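Local coordinates for protein 2-hydroxyethylphosphonate dioxygenase (PDB 4YAR) that uses a non-heme iron centre and O2 to convert 2-hydroxyethylphosphonate into hydroxymethylphosphonate and formate during biosynthesis of the antibiotic phosphinothricin tripeptide, at residues D349-H357 against K404-G412. The protein carries 1 engineered substitution. Sequence-based numbering, arbitrary orientation.
Sequences DLIDHAENH and KFGSGAHLG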
loop_
_atom_site.group_PDB
_atom_site.type_symbol
_atom_site.label_atom_id
_atom_site.label_comp_id
_atom_site.label_asym_id
_atom_site.label_seq_id
_atom_site.Cartn_x
_atom_site.Cartn_y
_atom_site.Cartn_z
ATOM N N ASP A 349 14.827 3.758 -17.653
ATOM C CA ASP A 349 15.008 3.815 -16.225
ATOM C C ASP A 349 13.597 3.805 -15.638
ATOM O O ASP A 349 12.681 4.449 -16.185
ATOM C CB ASP A 349 15.857 5.019 -15.764
ATOM C CG ASP A 349 17.372 4.695 -15.762
ATOM O OD1 ASP A 349 17.769 3.784 -16.490
ATOM O OD2 ASP A 349 18.204 5.252 -14.969
ATOM N N LEU A 350 13.417 2.966 -14.620
ATOM C CA LEU A 350 12.243 2.984 -13.772
ATOM C C LEU A 350 12.549 3.704 -12.462
ATOM O O LEU A 350 13.581 3.453 -11.790
ATOM C CB LEU A 350 11.768 1.548 -13.517
ATOM C CG LEU A 350 11.548 0.746 -14.783
ATOM C CD1 LEU A 350 11.434 -0.730 -14.464
ATOM C CD2 LEU A 350 10.340 1.191 -15.585
ATOM N N ILE A 351 11.655 4.600 -12.095
ATOM C CA ILE A 351 11.731 5.399 -10.862
ATOM C C ILE A 351 10.213 5.425 -10.500
ATOM O O ILE A 351 9.364 5.829 -11.283
ATOM C CB ILE A 351 12.402 6.798 -10.977
ATOM C CG1 ILE A 351 13.663 6.795 -11.884
ATOM C CG2 ILE A 351 12.918 7.267 -9.616
ATOM C CD1 ILE A 351 14.433 8.136 -12.004
ATOM N N ASP A 352 9.850 4.863 -9.362
ATOM C CA ASP A 352 8.472 4.887 -8.958
ATOM C C ASP A 352 8.341 5.715 -7.683
ATOM O O ASP A 352 9.235 5.747 -6.899
ATOM C CB ASP A 352 7.976 3.465 -8.595
ATOM C CG ASP A 352 7.425 2.694 -9.782
ATOM O OD1 ASP A 352 8.280 2.272 -10.554
ATOM O OD2 ASP A 352 6.178 2.339 -9.811
ATOM N N HIS A 353 7.175 6.282 -7.442
ATOM C CA HIS A 353 7.007 7.116 -6.215
ATOM C C HIS A 353 6.708 6.395 -4.874
ATOM O O HIS A 353 6.419 7.040 -3.845
ATOM C CB HIS A 353 6.019 8.209 -6.482
ATOM C CG HIS A 353 4.608 7.748 -6.601
ATOM N ND1 HIS A 353 3.859 7.400 -5.498
ATOM C CD2 HIS A 353 3.772 7.678 -7.671
ATOM C CE1 HIS A 353 2.641 7.092 -5.887
ATOM N NE2 HIS A 353 2.543 7.301 -7.181
ATOM N N ALA A 354 6.715 5.063 -4.923
ATOM C CA ALA A 354 6.640 4.237 -3.768
ATOM C C ALA A 354 7.311 2.862 -4.076
ATOM O O ALA A 354 8.016 2.732 -5.029
ATOM C CB ALA A 354 5.175 4.095 -3.349
ATOM N N GLU A 355 7.064 1.860 -3.239
ATOM C CA GLU A 355 7.723 0.564 -3.314
ATOM C C GLU A 355 7.227 -0.289 -4.487
ATOM O O GLU A 355 6.078 -0.221 -4.937
ATOM C CB GLU A 355 7.519 -0.215 -2.020
ATOM C CG GLU A 355 8.031 0.451 -0.757
ATOM C CD GLU A 355 7.818 -0.382 0.502
ATOM O OE1 GLU A 355 7.554 -1.592 0.439
ATOM O OE2 GLU A 355 7.994 0.208 1.567
ATOM N N ASN A 356 8.131 -1.104 -4.990
ATOM C CA ASN A 356 7.812 -2.148 -5.960
ATOM C C ASN A 356 8.236 -3.522 -5.438
ATOM O O ASN A 356 9.339 -3.665 -4.791
ATOM C CB ASN A 356 8.603 -1.968 -7.289
ATOM C CG ASN A 356 8.240 -0.707 -8.079
ATOM O OD1 ASN A 356 7.111 -0.301 -8.174
ATOM N ND2 ASN A 356 9.271 -0.102 -8.714
ATOM N N HIS A 357 7.468 -4.550 -5.825
ATOM C CA HIS A 357 7.869 -5.906 -5.648
ATOM C C HIS A 357 7.795 -6.607 -6.969
ATOM O O HIS A 357 6.742 -6.433 -7.722
ATOM C CB HIS A 357 6.939 -6.650 -4.643
ATOM C CG HIS A 357 6.931 -6.089 -3.265
ATOM N ND1 HIS A 357 7.633 -6.674 -2.231
ATOM C CD2 HIS A 357 6.279 -5.053 -2.720
ATOM C CE1 HIS A 357 7.367 -6.044 -1.115
ATOM N NE2 HIS A 357 6.592 -5.042 -1.389
ATOM N N LYS A 404 5.201 -6.858 -11.949
ATOM C CA LYS A 404 5.515 -5.683 -11.184
ATOM C C LYS A 404 4.321 -5.339 -10.308
ATOM O O LYS A 404 3.229 -4.962 -10.806
ATOM C CB LYS A 404 5.839 -4.513 -12.075
ATOM C CG LYS A 404 5.962 -3.200 -11.333
ATOM C CD LYS A 404 6.514 -2.185 -12.307
ATOM C CE LYS A 404 6.729 -0.835 -11.650
ATOM N NZ LYS A 404 8.036 -0.373 -12.069
ATOM N N PHE A 405 4.527 -5.382 -9.024
ATOM C CA PHE A 405 3.473 -5.006 -8.049
ATOM C C PHE A 405 3.918 -3.743 -7.355
ATOM O O PHE A 405 5.119 -3.490 -7.137
ATOM C CB PHE A 405 3.190 -6.129 -7.031
ATOM C CG PHE A 405 2.719 -7.420 -7.621
ATOM C CD1 PHE A 405 1.358 -7.613 -7.916
ATOM C CD2 PHE A 405 3.606 -8.411 -7.955
ATOM C CE1 PHE A 405 0.897 -8.829 -8.431
ATOM C CE2 PHE A 405 3.154 -9.628 -8.456
ATOM C CZ PHE A 405 1.805 -9.822 -8.723
ATOM N N GLY A 406 2.951 -2.972 -6.854
ATOM C CA GLY A 406 3.255 -1.810 -6.143
ATOM C C GLY A 406 2.331 -1.567 -4.978
ATOM O O GLY A 406 1.161 -1.803 -5.014
ATOM N N SER A 407 2.941 -1.086 -3.905
ATOM C CA SER A 407 2.216 -0.737 -2.686
ATOM C C SER A 407 3.014 0.319 -1.917
ATOM O O SER A 407 4.113 0.687 -2.332
ATOM C CB SER A 407 2.019 -1.972 -1.812
ATOM O OG SER A 407 3.237 -2.682 -1.522
ATOM N N GLY A 408 2.537 0.730 -0.742
ATOM C CA GLY A 408 3.378 1.627 0.069
ATOM C C GLY A 408 2.581 2.840 0.501
ATOM O O GLY A 408 1.884 3.466 -0.312
ATOM N N ALA A 409 2.741 3.196 1.770
ATOM C CA ALA A 409 2.158 4.437 2.315
ATOM C C ALA A 409 2.871 5.710 1.856
ATOM O O ALA A 409 2.294 6.786 1.918
ATOM C CB ALA A 409 2.186 4.380 3.815
ATOM N N HIS A 410 4.119 5.631 1.420
ATOM C CA HIS A 410 4.913 6.811 1.132
ATOM C C HIS A 410 5.717 6.602 -0.187
ATOM O O HIS A 410 6.453 5.631 -0.275
ATOM C CB HIS A 410 5.872 7.042 2.302
ATOM C CG HIS A 410 5.158 7.168 3.616
ATOM N ND1 HIS A 410 4.243 8.166 3.873
ATOM C CD2 HIS A 410 5.240 6.429 4.752
ATOM C CE1 HIS A 410 3.758 8.001 5.091
ATOM N NE2 HIS A 410 4.352 6.961 5.645
ATOM N N LEU A 411 5.502 7.424 -1.200
ATOM C CA LEU A 411 4.442 8.455 -1.228
ATOM C C LEU A 411 3.167 7.805 -1.711
ATOM O O LEU A 411 3.156 7.197 -2.773
ATOM C CB LEU A 411 4.764 9.581 -2.187
ATOM C CG LEU A 411 5.964 10.458 -1.928
ATOM C CD1 LEU A 411 6.105 11.533 -3.003
ATOM C CD2 LEU A 411 5.802 11.123 -0.608
ATOM N N GLY A 412 2.114 7.860 -0.906
ATOM C CA GLY A 412 0.849 7.302 -1.269
ATOM C C GLY A 412 -0.108 8.428 -1.574
ATOM O O GLY A 412 0.297 9.632 -1.459
#
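With CG swung away from its backbone N (chi1 171°) and the chain straight as far as CE, Lys-404 sends its ammonium across to Asp-352, whose carboxylate sits beside its own backbone N and comes from the opposite direction. The bridge ties the loop before strand 355-357 to strand 404-407, an antiparallel pair inside the seven-stranded sheet of the cupin-like beta fold. Lys-404 NZ meets Asp-352 OD1 on its syn side at 3.1 Å, 19° out of the carboxylate plane, in a salt bridge, and Tyr-358 OH gives NZ a second partner. The strand pair is firm at His-357 and Phe-405: His-357 N reaches Phe-405 O at 2.9 Å, and Phe-405 N returns to His-357 O at 2.8 Å. At the neighbouring non-hydrogen-bonded pair, Asn-356 with Gly-406, the CA-H of Asn-356 makes a C-H...O contact with Phe-405 O, CA to O 3.2 Å. The two backbone bonds between Glu-355 and Ser-407 are weak. On the face bearing His-357, Phe-405 and Ser-407, Tyr-197 stacks on the Phe-405 ring and bonds Ser-407 OG. Beyond the strands the loops meet again at Leu-411, which follows a cis peptide: its N gives a hydrogen bond to His-353 O at 2.8 Å. The His-353 ring answers edge-on, ND1 donating to Leu-411 O at 2.8 Å in a bent bond, with that oxygen only 8° out of the ring plane.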